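PDB 2ZXR: single-stranded-DNA-specific exonuclease RecJ from Thermus thermophilus, which degrades single-stranded DNA in the 5' to 3' direction, using divalent metal ions, and has no detectable activity on single-stranded RNA. Local coordinates for residues A[270-284]-A[299-311]. Residues are numbered along the deposited sequence; the frame is centred on the assembly and turned at random.
Sequences PRINAASRLGEAEKA and LVGELHRLNARRQ
The guanidinium of Arg271 has Asn307 ND2 over one face, displaced toward the rim, with the guanidinium and amide planes only 17° apart; at its edge comes His304, whose CD2 is 3.5 Å from Arg271 NE, with the ring turned steeply against the guanidinium. A bend at chi2 (82°) turns the arginine's CD and NE toward the Asn307 amide. Arg310 offers its guanidinium edge to Asn307: NH2 donates to OD1 at 2.6 Å, nearly in the guanidinium plane, and this bond probably helps to set the amide's rotation. Ala274 CB packs 3.6 Å from Asn307 CA, where the two backbones come close.

Further along, Leu303 is a knob in a hole made by Arg271, Ile272, Ala275 and Ala284, and its CD2 lies 3.9 Å from Ala275 CB. Leu306 puts CD1 against Ala275 and CD2 against Glu280 OE1, while Leu278 CD2 rests on the Leu306 carbonyl. At the outer edge, Lys283 NZ joins two carboxylates, bonding to Glu280 OE2 at 2.6 Å and to Glu302 OE2 at 2.8 Å, the latter on its anti side; the lysine probably offsets the repulsion between these acids. Arg305 NH1 pairs with Glu302 OE1 and completes the network with a long bridge to Glu280.

Gly279 is the C-prime residue of a Schellman motif that ends helix 261-277, whose segment 270-277 crosses 299-311 at 74°. Elsewhere on that helix, Ser276 OG bonds to the carbonyls of Asp80 and Tyr81, and Asn273 OD1 to Ala83 N, so this helix pair backs the loop carrying the manganese ligands Asp80 and Asp82 in the DHH domain.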
# COMPACT_ATOMS: atom_id res chain seq x y z
N PRO A 270 9.45 13.73 -5.71
CA PRO A 270 9.73 13.75 -7.15
C PRO A 270 10.49 14.99 -7.60
O PRO A 270 11.31 14.91 -8.53
CB PRO A 270 8.34 13.65 -7.79
CG PRO A 270 7.61 12.80 -6.78
CD PRO A 270 8.03 13.42 -5.46
N ARG A 271 10.23 16.14 -6.98
CA ARG A 271 10.94 17.37 -7.38
C ARG A 271 12.43 17.24 -7.04
O ARG A 271 13.31 17.63 -7.82
CB ARG A 271 10.41 18.59 -6.64
CG ARG A 271 9.48 19.46 -7.43
CD ARG A 271 8.08 18.93 -7.40
NE ARG A 271 7.14 19.90 -7.94
CZ ARG A 271 5.84 19.64 -8.11
NH1 ARG A 271 5.36 18.47 -7.76
NH2 ARG A 271 5.05 20.54 -8.66
N ILE A 272 12.70 16.70 -5.86
CA ILE A 272 14.05 16.50 -5.41
C ILE A 272 14.73 15.44 -6.29
O ILE A 272 15.88 15.61 -6.72
CB ILE A 272 14.06 16.00 -3.93
CG1 ILE A 272 13.56 17.12 -3.01
CG2 ILE A 272 15.47 15.56 -3.54
CD1 ILE A 272 13.41 16.71 -1.55
N ASN A 273 14.01 14.34 -6.58
CA ASN A 273 14.61 13.28 -7.38
C ASN A 273 14.91 13.71 -8.80
O ASN A 273 15.89 13.25 -9.38
CB ASN A 273 13.73 12.01 -7.43
CG ASN A 273 13.70 11.27 -6.10
OD1 ASN A 273 14.66 11.31 -5.33
ND2 ASN A 273 12.61 10.58 -5.83
N ALA A 274 14.08 14.58 -9.36
CA ALA A 274 14.27 15.04 -10.73
C ALA A 274 15.59 15.78 -10.88
O ALA A 274 16.23 15.68 -11.91
CB ALA A 274 13.12 15.96 -11.15
N ALA A 275 15.97 16.54 -9.85
CA ALA A 275 17.21 17.31 -9.89
C ALA A 275 18.37 16.35 -10.03
O ALA A 275 19.27 16.54 -10.85
CB ALA A 275 17.38 18.13 -8.59
N SER A 276 18.32 15.30 -9.23
CA SER A 276 19.36 14.31 -9.27
C SER A 276 19.34 13.51 -10.57
O SER A 276 20.37 13.34 -11.20
CB SER A 276 19.24 13.38 -8.07
OG SER A 276 20.19 12.35 -8.16
N ARG A 277 18.16 13.03 -10.98
CA ARG A 277 18.06 12.24 -12.20
C ARG A 277 18.57 13.07 -13.37
O ARG A 277 19.05 12.53 -14.35
CB ARG A 277 16.61 11.82 -12.51
CG ARG A 277 15.82 11.06 -11.43
CD ARG A 277 14.28 11.24 -11.73
NE ARG A 277 13.35 10.72 -10.71
CZ ARG A 277 13.30 9.44 -10.31
NH1 ARG A 277 14.12 8.55 -10.86
NH2 ARG A 277 12.45 9.06 -9.36
N LEU A 278 18.46 14.39 -13.27
CA LEU A 278 18.89 15.28 -14.34
C LEU A 278 20.30 15.89 -14.20
O LEU A 278 20.67 16.82 -14.93
CB LEU A 278 17.82 16.38 -14.54
CG LEU A 278 16.88 16.22 -15.74
CD1 LEU A 278 16.60 14.75 -16.03
CD2 LEU A 278 15.59 16.99 -15.51
N GLY A 279 21.09 15.37 -13.28
CA GLY A 279 22.44 15.90 -13.11
C GLY A 279 22.54 17.22 -12.37
O GLY A 279 23.54 17.93 -12.49
N GLU A 280 21.52 17.59 -11.61
CA GLU A 280 21.63 18.83 -10.84
C GLU A 280 21.33 18.58 -9.36
O GLU A 280 20.66 19.37 -8.70
CB GLU A 280 20.73 19.94 -11.45
CG GLU A 280 21.32 20.51 -12.78
CD GLU A 280 20.50 21.63 -13.45
OE1 GLU A 280 20.16 21.49 -14.65
OE2 GLU A 280 20.20 22.67 -12.81
N ALA A 281 21.87 17.48 -8.84
CA ALA A 281 21.69 17.11 -7.43
C ALA A 281 22.15 18.22 -6.45
O ALA A 281 21.55 18.38 -5.39
CB ALA A 281 22.43 15.79 -7.13
N GLU A 282 23.18 18.98 -6.81
CA GLU A 282 23.67 20.08 -5.96
C GLU A 282 22.53 21.04 -5.69
O GLU A 282 22.40 21.57 -4.61
CB GLU A 282 24.79 20.90 -6.63
CG GLU A 282 25.59 20.17 -7.66
CD GLU A 282 24.84 19.99 -9.00
OE1 GLU A 282 24.93 18.87 -9.56
OE2 GLU A 282 24.20 20.96 -9.48
N LYS A 283 21.72 21.30 -6.71
CA LYS A 283 20.60 22.22 -6.57
C LYS A 283 19.66 21.77 -5.45
O LYS A 283 19.24 22.58 -4.61
CB LYS A 283 19.80 22.27 -7.87
CG LYS A 283 20.00 23.51 -8.73
CD LYS A 283 21.43 23.73 -9.08
CE LYS A 283 21.56 24.92 -10.03
NZ LYS A 283 20.73 24.74 -11.26
N ALA A 284 19.32 20.48 -5.46
CA ALA A 284 18.42 19.96 -4.43
C ALA A 284 19.11 20.00 -3.07
O ALA A 284 18.53 20.47 -2.09
CB ALA A 284 17.97 18.52 -4.76
N LEU A 299 15.64 28.37 -5.67
CA LEU A 299 15.93 26.95 -5.89
C LEU A 299 14.65 26.14 -6.06
O LEU A 299 14.62 25.19 -6.84
CB LEU A 299 16.79 26.37 -4.75
CG LEU A 299 18.24 26.90 -4.73
CD1 LEU A 299 18.92 26.56 -3.40
CD2 LEU A 299 19.03 26.32 -5.91
N VAL A 300 13.61 26.48 -5.31
CA VAL A 300 12.34 25.77 -5.45
C VAL A 300 11.90 25.99 -6.91
O VAL A 300 11.46 25.06 -7.59
CB VAL A 300 11.28 26.31 -4.44
CG1 VAL A 300 9.87 25.85 -4.84
CG2 VAL A 300 11.61 25.77 -3.02
N GLY A 301 12.04 27.21 -7.41
CA GLY A 301 11.68 27.47 -8.80
C GLY A 301 12.49 26.57 -9.72
O GLY A 301 11.98 25.98 -10.68
N GLU A 302 13.78 26.43 -9.42
CA GLU A 302 14.64 25.57 -10.21
C GLU A 302 14.18 24.08 -10.16
O GLU A 302 14.11 23.40 -11.18
CB GLU A 302 16.08 25.69 -9.70
CG GLU A 302 17.14 25.25 -10.67
CD GLU A 302 17.53 26.37 -11.62
OE1 GLU A 302 16.64 26.91 -12.31
OE2 GLU A 302 18.74 26.70 -11.67
N LEU A 303 13.89 23.57 -8.97
CA LEU A 303 13.43 22.17 -8.89
C LEU A 303 12.13 22.02 -9.69
O LEU A 303 11.92 20.99 -10.32
CB LEU A 303 13.18 21.71 -7.45
CG LEU A 303 14.27 21.60 -6.38
CD1 LEU A 303 13.88 20.51 -5.39
CD2 LEU A 303 15.63 21.28 -7.00
N HIS A 304 11.26 23.03 -9.67
CA HIS A 304 10.02 22.94 -10.45
C HIS A 304 10.32 22.79 -11.94
O HIS A 304 9.66 22.02 -12.64
CB HIS A 304 9.14 24.16 -10.24
CG HIS A 304 8.48 24.20 -8.90
ND1 HIS A 304 7.95 25.36 -8.36
CD2 HIS A 304 8.22 23.21 -8.01
CE1 HIS A 304 7.38 25.07 -7.20
NE2 HIS A 304 7.53 23.78 -6.97
N ARG A 305 11.35 23.50 -12.40
CA ARG A 305 11.73 23.44 -13.79
C ARG A 305 12.34 22.09 -14.14
O ARG A 305 12.05 21.52 -15.18
CB ARG A 305 12.74 24.54 -14.12
CG ARG A 305 12.86 24.74 -15.62
CD ARG A 305 14.22 25.28 -16.02
NE ARG A 305 15.28 24.33 -15.70
CZ ARG A 305 16.36 24.65 -15.01
NH1 ARG A 305 16.51 25.89 -14.58
NH2 ARG A 305 17.29 23.73 -14.75
N LEU A 306 13.19 21.57 -13.26
CA LEU A 306 13.80 20.27 -13.53
C LEU A 306 12.74 19.16 -13.57
O LEU A 306 12.79 18.26 -14.41
CB LEU A 306 14.86 19.96 -12.46
CG LEU A 306 16.15 20.78 -12.60
CD1 LEU A 306 16.84 20.86 -11.26
CD2 LEU A 306 17.07 20.15 -13.70
N ASN A 307 11.78 19.23 -12.64
CA ASN A 307 10.71 18.23 -12.60
C ASN A 307 9.83 18.30 -13.86
O ASN A 307 9.37 17.28 -14.35
CB ASN A 307 9.85 18.45 -11.35
CG ASN A 307 8.87 17.31 -11.12
OD1 ASN A 307 9.27 16.16 -10.91
ND2 ASN A 307 7.59 17.63 -11.17
N ALA A 308 9.61 19.51 -14.38
CA ALA A 308 8.82 19.69 -15.60
C ALA A 308 9.58 19.10 -16.78
O ALA A 308 8.99 18.54 -17.71
CB ALA A 308 8.53 21.19 -15.85
N ARG A 309 10.91 19.21 -16.74
CA ARG A 309 11.74 18.66 -17.80
C ARG A 309 11.68 17.12 -17.71
O ARG A 309 11.44 16.45 -18.71
CB ARG A 309 13.18 19.16 -17.64
CG ARG A 309 14.21 18.59 -18.63
CD ARG A 309 13.82 18.84 -20.10
NE ARG A 309 14.90 18.43 -21.01
CZ ARG A 309 14.76 18.28 -22.33
NH1 ARG A 309 13.59 18.49 -22.91
NH2 ARG A 309 15.80 17.90 -23.07
N ARG A 310 11.86 16.58 -16.52
CA ARG A 310 11.80 15.14 -16.31
C ARG A 310 10.44 14.63 -16.83
O ARG A 310 10.37 13.62 -17.53
CB ARG A 310 11.96 14.81 -14.81
CG ARG A 310 11.99 13.31 -14.44
CD ARG A 310 10.57 12.77 -14.15
NE ARG A 310 9.89 13.49 -13.05
CZ ARG A 310 8.67 13.20 -12.61
NH1 ARG A 310 7.98 12.21 -13.16
NH2 ARG A 310 8.11 13.92 -11.64
N GLN A 311 9.37 15.36 -16.50
CA GLN A 311 8.03 14.96 -16.91
C GLN A 311 7.88 14.94 -18.41
O GLN A 311 7.30 14.02 -18.96
CB GLN A 311 6.99 15.90 -16.31
CG GLN A 311 6.67 15.57 -14.87
CD GLN A 311 5.96 16.70 -14.14
OE1 GLN A 311 5.26 16.47 -13.15
NE2 GLN A 311 6.14 17.93 -14.62